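Local coordinates for mandelate racemase/muconate lactonizing enzyme-like protein (Rubrobacter xylanophilus DSM 9941, PDB 3CYJ) that is a sodium-bound member of the enolase superfamily, pairing an N-terminal capping domain with a C-terminal barrel domain of the mandelate racemase/muconate lactonizing enzyme type, at residues R201-A204 against L205-G209; A208-F211 against A212-G216; P120-A124 against L125-H129; G285-G289 against H290-F294; K65-G68 against V69-S73. One frame throughout, in Å; residues are numbered along the deposited sequence.

Contact 1 of 5, residues R201-A204 against L205-G209; sequences RKQA and LYWAG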
loop_
_atom_site.group_PDB
_atom_site.type_symbol
_atom_site.label_atom_id
_atom_site.label_comp_id
_atom_site.label_asym_id
_atom_site.label_seq_id
_atom_site.Cartn_x
_atom_site.Cartn_y
_atom_site.Cartn_z
ATOM N N ARG A 201 8.860 2.038 21.325
ATOM C CA ARG A 201 7.549 1.644 20.815
ATOM C C ARG A 201 6.809 0.670 21.744
ATOM O O ARG A 201 5.652 0.906 22.100
ATOM C CB ARG A 201 7.705 1.014 19.390
ATOM C CG ARG A 201 8.259 1.962 18.328
ATOM C CD ARG A 201 8.536 1.325 16.952
ATOM N NE ARG A 201 8.896 2.411 16.013
ATOM C CZ ARG A 201 9.308 2.256 14.747
ATOM N NH1 ARG A 201 9.482 1.055 14.238
ATOM N NH2 ARG A 201 9.629 3.312 14.017
ATOM N N LYS A 202 7.444 -0.461 22.081
ATOM C CA LYS A 202 6.824 -1.490 22.925
ATOM C C LYS A 202 6.704 -1.062 24.358
ATOM O O LYS A 202 5.819 -1.541 25.052
ATOM C CB LYS A 202 7.566 -2.829 22.854
ATOM C CG LYS A 202 7.319 -3.596 21.546
ATOM C CD LYS A 202 5.855 -4.127 21.427
ATOM C CE LYS A 202 5.395 -4.254 19.948
ATOM N NZ LYS A 202 6.094 -5.404 19.203
ATOM N N GLN A 203 7.583 -0.163 24.804
ATOM C CA GLN A 203 7.511 0.442 26.142
ATOM C C GLN A 203 6.240 1.281 26.230
ATOM O O GLN A 203 5.460 1.182 27.191
ATOM C CB GLN A 203 8.769 1.311 26.372
ATOM C CG GLN A 203 9.164 1.595 27.827
ATOM C CD GLN A 203 10.429 2.553 27.972
ATOM O OE1 GLN A 203 10.998 3.019 26.956
ATOM N NE2 GLN A 203 10.820 2.860 29.243
ATOM N N ALA A 204 6.021 2.116 25.221
ATOM C CA ALA A 204 4.849 2.968 25.170
ATOM C C ALA A 204 3.559 2.107 25.104
ATOM O O ALA A 204 2.590 2.381 25.775
ATOM C CB ALA A 204 4.943 3.928 23.967
ATOM N N LEU A 205 3.555 1.061 24.285
ATOM C CA LEU A 205 2.384 0.178 24.235
ATOM C C LEU A 205 2.111 -0.409 25.615
ATOM O O LEU A 205 0.978 -0.417 26.048
ATOM C CB LEU A 205 2.517 -0.932 23.193
ATOM C CG LEU A 205 1.289 -1.872 22.975
ATOM C CD1 LEU A 205 0.020 -1.143 22.556
ATOM C CD2 LEU A 205 1.627 -2.907 21.879
ATOM N N TYR A 206 3.137 -0.850 26.334
ATOM C CA TYR A 206 2.924 -1.369 27.705
ATOM C C TYR A 206 2.251 -0.310 28.597
ATOM O O TYR A 206 1.255 -0.600 29.290
ATOM C CB TYR A 206 4.229 -1.879 28.342
ATOM C CG TYR A 206 4.041 -2.149 29.806
ATOM C CD1 TYR A 206 3.517 -3.364 30.237
ATOM C CD2 TYR A 206 4.333 -1.162 30.771
ATOM C CE1 TYR A 206 3.285 -3.594 31.580
ATOM C CE2 TYR A 206 4.109 -1.382 32.089
ATOM C CZ TYR A 206 3.593 -2.604 32.498
ATOM O OH TYR A 206 3.344 -2.829 33.832
ATOM N N TRP A 207 2.782 0.919 28.566
ATOM C CA TRP A 207 2.326 1.967 29.479
ATOM C C TRP A 207 0.956 2.508 29.149
ATOM O O TRP A 207 0.245 2.869 30.051
ATOM C CB TRP A 207 3.331 3.120 29.629
ATOM C CG TRP A 207 4.483 2.704 30.481
ATOM C CD1 TRP A 207 5.775 2.462 30.065
ATOM C CD2 TRP A 207 4.440 2.392 31.885
ATOM N NE1 TRP A 207 6.526 2.037 31.122
ATOM C CE2 TRP A 207 5.732 1.982 32.256
ATOM C CE3 TRP A 207 3.442 2.448 32.861
ATOM C CZ2 TRP A 207 6.065 1.626 33.598
ATOM C CZ3 TRP A 207 3.764 2.114 34.169
ATOM C CH2 TRP A 207 5.072 1.694 34.523
ATOM N N ALA A 208 0.604 2.603 27.869
ATOM C CA ALA A 208 -0.738 3.004 27.520
ATOM C C ALA A 208 -1.754 2.084 28.270
ATOM O O ALA A 208 -2.731 2.576 28.820
ATOM C CB ALA A 208 -0.974 2.945 25.985
ATOM N N GLY A 209 -1.514 0.766 28.255
ATOM C CA GLY A 209 -2.411 -0.201 28.889
ATOM C C GLY A 209 -2.349 -0.163 30.425
ATOM O O GLY A 209 -3.400 -0.110 31.092
#
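Gln203 and Trp207, one helical turn apart, meet through two different first torsions. In Gln203, CG stands opposite the backbone N (chi1 -158°) and the chain runs out extended. In Trp207, CG swings to the side of its own backbone N (chi1 -75°), which sets the CD1 edge of the indole over the turn before, beside Gln203. Gln203 CG then lies 4.2 Å from Trp207 CD1, with the amide and indole planes inclined to each other. Trp207 CD1 is also 3.2 Å from Gln203 O, the carbonyl that accepts the backbone bond from Trp207 N at 3.0 Å. Tyr206 packs over one face of the indole, its CE2 3.6 Å above the plane. Tyr199 stacks with the same indole from outside the two segments.

Four successive i to i+4 bonds bind 201-204 to 205-209. That from Ala208 N to Ala204 O is 2.9 Å long and fairly straight at 168°.

The polar ends turn elsewhere. Gln203 OE1 accepts from Thr200 N, and Arg201 forms a salt bridge with Asp228. Lys202 NZ pairs with Asp265 of a second subunit. This first half of helix 201-215, in the strand-helix-strand unit 190-221, uses backbone bonds and aromatic packing internally, while Arg201 and Lys202 carry its charges to Asp228, just before helix 229-238, and to a second subunit.

Contact 2 of 5, residues A208-F211 against A212-G216; sequences AGAF and AREAG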
loop_
_atom_site.group_PDB
_atom_site.type_symbol
_atom_site.label_atom_id
_atom_site.label_comp_id
_atom_site.label_asym_id
_atom_site.label_seq_id
_atom_site.Cartn_x
_atom_site.Cartn_y
_atom_site.Cartn_z
ATOM N N ALA A 208 0.604 2.603 27.869
ATOM C CA ALA A 208 -0.738 3.004 27.520
ATOM C C ALA A 208 -1.754 2.084 28.270
ATOM O O ALA A 208 -2.731 2.576 28.820
ATOM C CB ALA A 208 -0.974 2.945 25.985
ATOM N N GLY A 209 -1.514 0.766 28.255
ATOM C CA GLY A 209 -2.411 -0.201 28.889
ATOM C C GLY A 209 -2.349 -0.163 30.425
ATOM O O GLY A 209 -3.400 -0.110 31.092
ATOM N N ALA A 210 -1.126 -0.153 30.962
ATOM C CA ALA A 210 -0.872 -0.027 32.382
ATOM C C ALA A 210 -1.517 1.228 33.005
ATOM O O ALA A 210 -2.183 1.155 34.028
ATOM C CB ALA A 210 0.661 -0.031 32.652
ATOM N N PHE A 211 -1.262 2.390 32.424
ATOM C CA PHE A 211 -1.874 3.615 32.901
ATOM C C PHE A 211 -3.400 3.588 32.792
ATOM O O PHE A 211 -4.061 4.050 33.716
ATOM C CB PHE A 211 -1.329 4.819 32.166
ATOM C CG PHE A 211 0.124 5.142 32.475
ATOM C CD1 PHE A 211 0.621 5.032 33.751
ATOM C CD2 PHE A 211 0.954 5.646 31.481
ATOM C CE1 PHE A 211 1.957 5.381 34.027
ATOM C CE2 PHE A 211 2.265 5.997 31.743
ATOM C CZ PHE A 211 2.763 5.862 33.018
ATOM N N ALA A 212 -3.964 3.054 31.697
ATOM C CA ALA A 212 -5.417 2.851 31.656
ATOM C C ALA A 212 -5.963 2.062 32.880
ATOM O O ALA A 212 -6.888 2.532 33.564
ATOM C CB ALA A 212 -5.865 2.224 30.325
ATOM N N ARG A 213 -5.323 0.934 33.215
ATOM C CA ARG A 213 -5.741 0.075 34.329
ATOM C C ARG A 213 -5.491 0.723 35.689
ATOM O O ARG A 213 -6.349 0.697 36.568
ATOM C CB ARG A 213 -5.013 -1.269 34.289
ATOM C CG ARG A 213 -5.298 -2.141 33.060
ATOM C CD ARG A 213 -4.612 -3.548 33.152
ATOM N NE ARG A 213 -3.130 -3.506 33.116
ATOM C CZ ARG A 213 -2.402 -3.543 31.989
ATOM N NH1 ARG A 213 -1.053 -3.489 32.025
ATOM N NH2 ARG A 213 -3.034 -3.622 30.822
ATOM N N GLU A 214 -4.307 1.293 35.854
ATOM C CA GLU A 214 -3.880 1.875 37.125
ATOM C C GLU A 214 -4.691 3.102 37.499
ATOM O O GLU A 214 -4.975 3.301 38.664
ATOM C CB GLU A 214 -2.395 2.255 37.075
ATOM C CG GLU A 214 -1.516 1.104 37.340
ATOM C CD GLU A 214 -0.181 1.165 36.634
ATOM O OE1 GLU A 214 0.293 2.291 36.310
ATOM O OE2 GLU A 214 0.385 0.053 36.401
ATOM N N ALA A 215 -5.030 3.957 36.529
ATOM C CA ALA A 215 -5.683 5.231 36.891
ATOM C C ALA A 215 -6.688 5.700 35.896
ATOM O O ALA A 215 -7.129 6.842 35.990
ATOM C CB ALA A 215 -4.679 6.364 37.148
ATOM N N GLY A 216 -7.052 4.870 34.933
ATOM C CA GLY A 216 -8.105 5.271 34.000
ATOM C C GLY A 216 -7.793 6.489 33.116
ATOM O O GLY A 216 -8.653 7.368 32.914
#
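Arg213 folds back over Gly209 and Ala210, and the bent side chain of Glu214 (chi2 149°) folds over Ala210 O, with CD 3.3 Å from that oxygen. The backbone polar groups are paired in order. Ala212 N donates to Ala208 O at 3.2 Å, and Arg213 N to Gly209 O at 3.0 Å. Glu214 N gives the shortest of the four bonds, 2.8 Å to Ala210 O. Ala215 N reaches Phe211 O at 3.0 Å. One step further on, Gly216 N donates to Ala212 O at 2.7 Å. Ala215 O accepts from Arg182, so the end of the helix is also tied to helix 174-185.

The side chains add packing to this ladder. Arg213 is bent at chi3 (-66°), which lays its guanidinium back along the helix. One face of that group rests over Gly209 O and Ala210 N, with Gly209 O 3.5 Å above the plane. This is contact over a face, not a bond in the guanidinium plane. The carboxylate plane of Glu214 stands almost perpendicular to the Phe211 ring, and OE1 comes within 3.8 Å of Phe211 CD1. Glu214 also packs on Pro175 and Arg179, while Phe211 reaches Val178 and the indole of Trp207.

Gly216 leaves helical geometry with positive phi, a conformation that favours glycine. The segments form the C-terminal end of an alpha-helix in a beta-alpha-beta unit, between parallel strands 190-194 and 219-221 of the barrel domain.

Contact 3 of 5, residues P120-A124 against L125-H129; sequences PLADA and LPRFH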
loop_
_atom_site.group_PDB
_atom_site.type_symbol
_atom_site.label_atom_id
_atom_site.label_comp_id
_atom_site.label_asym_id
_atom_site.label_seq_id
_atom_site.Cartn_x
_atom_site.Cartn_y
_atom_site.Cartn_z
ATOM N N PRO A 120 -11.895 42.889 19.925
ATOM C CA PRO A 120 -11.168 41.743 20.514
ATOM C C PRO A 120 -10.596 40.839 19.383
ATOM O O PRO A 120 -11.213 40.736 18.309
ATOM C CB PRO A 120 -12.262 40.975 21.266
ATOM C CG PRO A 120 -13.426 41.994 21.438
ATOM C CD PRO A 120 -13.345 42.863 20.227
ATOM N N LEU A 121 -9.424 40.227 19.586
ATOM C CA LEU A 121 -8.812 39.464 18.486
ATOM C C LEU A 121 -9.752 38.363 17.965
ATOM O O LEU A 121 -9.912 38.187 16.753
ATOM C CB LEU A 121 -7.442 38.873 18.890
ATOM C CG LEU A 121 -6.706 38.113 17.768
ATOM C CD1 LEU A 121 -6.667 38.915 16.509
ATOM C CD2 LEU A 121 -5.283 37.691 18.177
ATOM N N ALA A 122 -10.400 37.662 18.892
ATOM C CA ALA A 122 -11.321 36.607 18.540
ATOM C C ALA A 122 -12.368 37.098 17.555
ATOM O O ALA A 122 -12.735 36.364 16.615
ATOM C CB ALA A 122 -11.943 36.044 19.763
ATOM N N ASP A 123 -12.813 38.348 17.706
ATOM C CA ASP A 123 -13.797 38.941 16.789
ATOM C C ASP A 123 -13.231 39.371 15.446
ATOM O O ASP A 123 -13.985 39.496 14.477
ATOM C CB ASP A 123 -14.536 40.114 17.456
ATOM C CG ASP A 123 -15.530 39.641 18.518
ATOM O OD1 ASP A 123 -15.618 40.319 19.578
ATOM O OD2 ASP A 123 -16.198 38.571 18.311
ATOM N N ALA A 124 -11.919 39.599 15.369
ATOM C CA ALA A 124 -11.296 39.949 14.084
ATOM C C ALA A 124 -10.985 38.701 13.208
ATOM O O ALA A 124 -10.715 38.801 12.005
ATOM C CB ALA A 124 -10.023 40.792 14.304
ATOM N N LEU A 125 -11.012 37.524 13.820
ATOM C CA LEU A 125 -10.797 36.278 13.101
ATOM C C LEU A 125 -12.151 35.621 12.811
ATOM O O LEU A 125 -13.157 35.995 13.437
ATOM C CB LEU A 125 -9.977 35.372 14.002
ATOM C CG LEU A 125 -8.541 35.868 14.283
ATOM C CD1 LEU A 125 -7.923 35.110 15.414
ATOM C CD2 LEU A 125 -7.723 35.754 12.987
ATOM N N PRO A 126 -12.187 34.632 11.883
ATOM C CA PRO A 126 -13.397 33.842 11.683
ATOM C C PRO A 126 -13.734 33.183 13.009
ATOM O O PRO A 126 -12.883 32.551 13.612
ATOM C CB PRO A 126 -12.949 32.773 10.681
ATOM C CG PRO A 126 -11.901 33.465 9.882
ATOM C CD PRO A 126 -11.118 34.231 10.947
ATOM N N ARG A 127 -14.937 33.341 13.512
ATOM C CA ARG A 127 -15.148 32.894 14.864
ATOM C C ARG A 127 -16.220 31.807 14.938
ATOM O O ARG A 127 -17.362 32.010 14.515
ATOM C CB ARG A 127 -15.455 34.105 15.767
ATOM C CG ARG A 127 -15.567 33.750 17.251
ATOM C CD ARG A 127 -15.566 34.981 18.144
ATOM N NE ARG A 127 -15.451 34.553 19.532
ATOM C CZ ARG A 127 -15.396 35.396 20.568
ATOM N NH1 ARG A 127 -15.492 36.708 20.340
ATOM N NH2 ARG A 127 -15.279 34.930 21.820
ATOM N N PHE A 128 -15.831 30.664 15.507
ATOM C CA PHE A 128 -16.707 29.509 15.717
ATOM C C PHE A 128 -17.135 29.437 17.170
ATOM O O PHE A 128 -18.230 28.960 17.439
ATOM C CB PHE A 128 -15.975 28.176 15.405
ATOM C CG PHE A 128 -15.805 27.876 13.917
ATOM C CD1 PHE A 128 -16.836 27.278 13.175
ATOM C CD2 PHE A 128 -14.630 28.177 13.285
ATOM C CE1 PHE A 128 -16.682 27.003 11.817
ATOM C CE2 PHE A 128 -14.441 27.910 11.907
ATOM C CZ PHE A 128 -15.468 27.326 11.176
ATOM N N HIS A 129 -16.279 29.845 18.110
ATOM C CA HIS A 129 -16.532 29.619 19.525
ATOM C C HIS A 129 -16.541 30.907 20.331
ATOM O O HIS A 129 -15.689 31.821 20.097
ATOM C CB HIS A 129 -15.486 28.683 20.162
ATOM C CG HIS A 129 -15.168 27.462 19.341
ATOM N ND1 HIS A 129 -16.101 26.472 19.069
ATOM C CD2 HIS A 129 -14.025 27.093 18.710
ATOM C CE1 HIS A 129 -15.535 25.543 18.322
ATOM N NE2 HIS A 129 -14.280 25.905 18.076
HETATM O O HOH W 1 -12.210 33.746 16.552
#
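The guanidinium of Arg127 has Ala122 on one face and polar partners at its edge. Ala122 CB sits 3.5 Å above the plane, over the centre of the group. At the edge, Arg127 NH1 donates to Asp123 OD2 at 2.8 Å in a salt bridge. The acceptor lies near the guanidinium plane, but NH1 comes to OD2 from above the carboxylate plane. Arg127 NE donates along the edge to His129 O, also at 2.8 Å and nearly straight at 169°. These two bonds fix the rotation of the guanidinium. CG of Arg127 lies opposite the backbone N (chi1 -175°), and the extended chain beyond it carries the guanidinium back to the helix.

Helix 121-124 is a single short turn, with Pro120 at its N-cap. It lies in the connection from helix 97-116 to strand 132-137, the first strand of the barrel domain. At its end the bonding is slack: Leu125 N makes weak bonds to Leu121 O (3.2 Å) and Ala122 O (3.5 Å). A water donates to both Ala122 O and Pro126 O, bridging the turn and the following loop. On the apolar side, Leu125 CD1 touches Leu121 CG at 4.0 Å, and both leucines pack on Trp110 and Ile277. Asp123 O accepts from Lys113 of a third subunit, and Pro126 packs on Leu281 of that subunit.

Contact 4 of 5, residues G285-G289 against H290-F294; sequences GICRG and HQIPF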
loop_
_atom_site.group_PDB
_atom_site.type_symbol
_atom_site.label_atom_id
_atom_site.label_comp_id
_atom_site.label_asym_id
_atom_site.label_seq_id
_atom_site.Cartn_x
_atom_site.Cartn_y
_atom_site.Cartn_z
ATOM N N GLY A 285 -8.539 22.888 8.357
ATOM C CA GLY A 285 -8.545 22.196 7.094
ATOM C C GLY A 285 -7.822 20.883 7.188
ATOM O O GLY A 285 -8.245 19.904 6.578
ATOM N N ILE A 286 -6.732 20.822 7.955
ATOM C CA ILE A 286 -6.095 19.518 8.135
ATOM C C ILE A 286 -6.948 18.622 9.001
ATOM O O ILE A 286 -7.183 17.467 8.680
ATOM C CB ILE A 286 -4.644 19.600 8.680
ATOM C CG1 ILE A 286 -3.742 20.383 7.711
ATOM C CG2 ILE A 286 -4.109 18.219 8.900
ATOM C CD1 ILE A 286 -3.315 19.621 6.565
ATOM N N CYS A 287 -7.416 19.170 10.103
ATOM C CA CYS A 287 -8.159 18.382 11.061
ATOM C C CYS A 287 -9.532 17.942 10.545
ATOM O O CYS A 287 -9.901 16.796 10.743
ATOM C CB CYS A 287 -8.287 19.126 12.394
ATOM S SG CYS A 287 -6.698 19.084 13.285
ATOM N N ARG A 288 -10.302 18.847 9.946
ATOM C CA ARG A 288 -11.614 18.453 9.388
ATOM C C ARG A 288 -11.430 17.501 8.180
ATOM O O ARG A 288 -12.207 16.546 8.004
ATOM C CB ARG A 288 -12.462 19.679 8.960
ATOM C CG ARG A 288 -12.691 20.786 9.987
ATOM C CD ARG A 288 -13.352 20.263 11.250
ATOM N NE ARG A 288 -14.661 19.662 11.024
ATOM C CZ ARG A 288 -14.957 18.374 11.212
ATOM N NH1 ARG A 288 -16.202 17.943 10.965
ATOM N NH2 ARG A 288 -14.038 17.507 11.643
ATOM N N GLY A 289 -10.411 17.756 7.349
ATOM C CA GLY A 289 -10.099 16.850 6.228
ATOM C C GLY A 289 -9.789 15.412 6.641
ATOM O O GLY A 289 -10.119 14.477 5.926
ATOM N N HIS A 290 -9.168 15.243 7.817
ATOM C CA HIS A 290 -8.797 13.952 8.337
ATOM C C HIS A 290 -9.770 13.458 9.407
ATOM O O HIS A 290 -9.645 12.319 9.883
ATOM C CB HIS A 290 -7.418 14.039 8.950
ATOM C CG HIS A 290 -6.295 13.942 7.969
ATOM N ND1 HIS A 290 -5.839 15.026 7.241
ATOM C CD2 HIS A 290 -5.490 12.904 7.642
ATOM C CE1 HIS A 290 -4.823 14.652 6.481
ATOM N NE2 HIS A 290 -4.580 13.370 6.717
ATOM N N GLN A 291 -10.731 14.302 9.785
ATOM C CA GLN A 291 -11.734 13.990 10.820
ATOM C C GLN A 291 -11.197 13.691 12.234
ATOM O O GLN A 291 -11.705 12.789 12.952
ATOM C CB GLN A 291 -12.653 12.820 10.380
ATOM C CG GLN A 291 -13.353 13.066 9.095
ATOM C CD GLN A 291 -14.452 14.025 9.303
ATOM O OE1 GLN A 291 -15.453 13.713 9.988
ATOM N NE2 GLN A 291 -14.277 15.234 8.771
ATOM N N ILE A 292 -10.230 14.479 12.681
ATOM C CA ILE A 292 -9.731 14.303 14.004
ATOM C C ILE A 292 -9.853 15.628 14.757
ATOM O O ILE A 292 -9.740 16.696 14.154
ATOM C CB ILE A 292 -8.243 13.781 13.966
ATOM C CG1 ILE A 292 -7.302 14.790 13.270
ATOM C CG2 ILE A 292 -8.193 12.379 13.349
ATOM C CD1 ILE A 292 -5.881 14.356 13.156
ATOM N N PRO A 293 -10.038 15.567 16.076
ATOM C CA PRO A 293 -9.983 16.768 16.927
ATOM C C PRO A 293 -8.586 17.419 16.987
ATOM O O PRO A 293 -7.578 16.799 16.681
ATOM C CB PRO A 293 -10.327 16.236 18.356
ATOM C CG PRO A 293 -10.616 14.719 18.210
ATOM C CD PRO A 293 -10.081 14.298 16.852
ATOM N N PHE A 294 -8.560 18.693 17.358
ATOM C CA PHE A 294 -7.343 19.459 17.501
ATOM C C PHE A 294 -7.140 19.852 18.994
ATOM O O PHE A 294 -8.109 20.029 19.731
ATOM C CB PHE A 294 -7.405 20.699 16.595
ATOM C CG PHE A 294 -6.309 21.690 16.836
ATOM C CD1 PHE A 294 -5.019 21.473 16.339
ATOM C CD2 PHE A 294 -6.549 22.853 17.609
ATOM C CE1 PHE A 294 -3.967 22.440 16.592
ATOM C CE2 PHE A 294 -5.547 23.809 17.823
ATOM C CZ PHE A 294 -4.263 23.598 17.342
#
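His290 and Cys287 make the close-packed side of this helix end. His290 lies alongside Ile286, pointing the same way. Its CG is turned beside its own backbone N (chi1 -82°), which brings ND1 back to Ile286 O at 3.1 Å. His290 N donates to the same oxygen at 3.1 Å, from the opposite face of the carbonyl plane. Cys287 SG packs 3.8 Å from Phe294 CB and makes an oblique sulfur-aromatic contact with the Phe294 ring. Helix 254-261 and strand 266-269 enclose this apolar side, with Ala261 and Leu267 both touching Ile286 and Ile292.

The side of Arg288 and Gln291 is looser and only partly buried. Both chains are bent, and the two side chains cross at a slant, with guanidinium and amide planes 43° apart and Arg288 NH2 3.7 Å from Gln291 NE2. The firm bond here is from Gln291 NE2 to Arg288 O, 2.6 Å and in the carbonyl plane. Gln291 N adds a weak bond to that carbonyl. Arg288 and Gln291 also pack on Glu227 of a fourth subunit.

Gln291, with positive phi, is the C-prime residue of a Schellman motif; Ile292 N closes it on Cys287 O at 3.0 Å. The carbonyls of Ile286, Cys287 and Arg288 are thus met by backbone and side-chain donors. The bond to Ile286 O probably holds the ring of His290 in one orientation, with the ND1 proton directed at that carbonyl.

Contact 5 of 5, residues K65-G68 against V69-S73; sequences KLAG and VAEGS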
loop_
_atom_site.group_PDB
_atom_site.type_symbol
_atom_site.label_atom_id
_atom_site.label_comp_id
_atom_site.label_asym_id
_atom_site.label_seq_id
_atom_site.Cartn_x
_atom_site.Cartn_y
_atom_site.Cartn_z
ATOM N N LYS A 65 15.960 39.390 10.280
ATOM C CA LYS A 65 15.289 38.917 9.075
ATOM C C LYS A 65 13.842 39.440 8.935
ATOM O O LYS A 65 13.358 39.569 7.837
ATOM C CB LYS A 65 15.257 37.369 9.019
ATOM C CG LYS A 65 16.600 36.683 8.859
ATOM C CD LYS A 65 17.393 37.248 7.650
ATOM C CE LYS A 65 16.799 36.870 6.357
ATOM N NZ LYS A 65 17.439 37.611 5.193
ATOM N N LEU A 66 13.145 39.699 10.037
ATOM C CA LEU A 66 11.717 39.911 9.929
ATOM C C LEU A 66 11.271 41.385 9.957
ATOM O O LEU A 66 10.381 41.774 9.211
ATOM C CB LEU A 66 11.009 39.073 11.020
ATOM C CG LEU A 66 11.338 37.550 10.954
ATOM C CD1 LEU A 66 10.489 36.772 11.908
ATOM C CD2 LEU A 66 11.183 36.974 9.472
ATOM N N ALA A 67 11.908 42.202 10.799
ATOM C CA ALA A 67 11.489 43.602 10.990
ATOM C C ALA A 67 11.461 44.308 9.647
ATOM O O ALA A 67 10.481 44.977 9.295
ATOM C CB ALA A 67 12.434 44.340 12.054
ATOM N N GLY A 68 12.493 44.075 8.845
ATOM C CA GLY A 68 12.579 44.677 7.553
ATOM C C GLY A 68 11.470 44.263 6.605
ATOM O O GLY A 68 11.151 44.998 5.678
ATOM N N VAL A 69 10.896 43.075 6.786
ATOM C CA VAL A 69 9.800 42.627 5.884
ATOM C C VAL A 69 8.487 43.268 6.340
ATOM O O VAL A 69 7.666 43.661 5.518
ATOM C CB VAL A 69 9.666 41.066 5.894
ATOM C CG1 VAL A 69 8.409 40.595 5.164
ATOM C CG2 VAL A 69 10.934 40.420 5.299
ATOM N N ALA A 70 8.300 43.327 7.670
ATOM C CA ALA A 70 7.038 43.764 8.274
ATOM C C ALA A 70 6.871 45.276 8.137
ATOM O O ALA A 70 5.761 45.769 7.815
ATOM C CB ALA A 70 6.944 43.351 9.730
ATOM N N GLU A 71 7.968 45.998 8.375
ATOM C CA GLU A 71 7.967 47.455 8.310
ATOM C C GLU A 71 7.545 47.977 6.942
ATOM O O GLU A 71 8.049 47.550 5.911
ATOM C CB GLU A 71 9.320 48.018 8.781
ATOM C CG GLU A 71 9.529 47.688 10.279
ATOM C CD GLU A 71 10.824 48.177 10.868
ATOM O OE1 GLU A 71 11.719 48.609 10.102
ATOM O OE2 GLU A 71 10.937 48.109 12.123
ATOM N N GLY A 72 6.564 48.874 6.910
ATOM C CA GLY A 72 6.236 49.471 5.623
ATOM C C GLY A 72 5.051 48.749 5.034
ATOM O O GLY A 72 4.521 49.207 4.014
ATOM N N SER A 73 4.608 47.659 5.690
ATOM C CA SER A 73 3.529 46.788 5.152
ATOM C C SER A 73 2.138 47.274 5.508
ATOM O O SER A 73 1.942 47.999 6.465
ATOM C CB SER A 73 3.654 45.325 5.628
ATOM O OG SER A 73 4.952 44.811 5.406
#
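Glu71 folds against Ala67, one turn back along the chain. Its CG is 3.0 Å from Ala67 O, and OE2 lies 4.1 Å from Ala67 CB. CG sits beside the backbone N of Glu71 (chi1 -65°), and this turns the extended chain back along the helix. Glu71 N donates to Ala67 O at 2.9 Å, with a nearly straight bond of 167°. Val69 meets the preceding turn through carbon: CG2 approaches Lys65 O at 3.6 Å, and its CB also touches Leu66 O.

Leu66 O takes two backbone donors. Ala70 N is 3.0 Å away, almost in line with the carbonyl. Val69 N comes closer, at 2.8 Å, but from well above the carbonyl plane. Past the helix end, Ala70 O accepts from Ser73 N at 3.1 Å and from Ser73 OG at 2.7 Å, both from the same face.

A further shell holds these groups in place. Glu71 OE2 accepts from Leu11 N, tying the carboxylate to strand 8-26. Arg84 of helix 78-88 binds both Val69 O and Ser73 OG. Leu66 packs on Met85 and on Ala101, Val102 and Val105 of helix 97-116, and Ala67 and Ala70 rest on Leu11.

The chain leaves helix 57-70 through a type II beta turn from Ala70 to Ser73, with Gly72 at a positive-phi position. It is a helix C-terminus in the N-terminal domain of the enolase superfamily, where helices pack on an antiparallel sheet.

Overall arrangement
Contacts 1 and 2 follow one another on helix 201-215 and share Ala208 and Gly209. Their centres are about 10 Å apart, and Trp207 CZ3 touches Glu214 OE1 at 4.1 Å. Contact 4 ends another helix of the barrel domain, with its centre about 26 Å from that of contact 1. Contact 5 belongs to the N-terminal domain, about 47 Å from contact 1 between centres. Contact 3 lies where the two domains join, with nearest atoms about 7 Å from contact 4; both touch the third subunit. The sodium ion, bound by Asp194, Glu221 and Glu222, is about 13 to 14 Å from side chains of contacts 1, 2 and 4, so none reaches the metal directly.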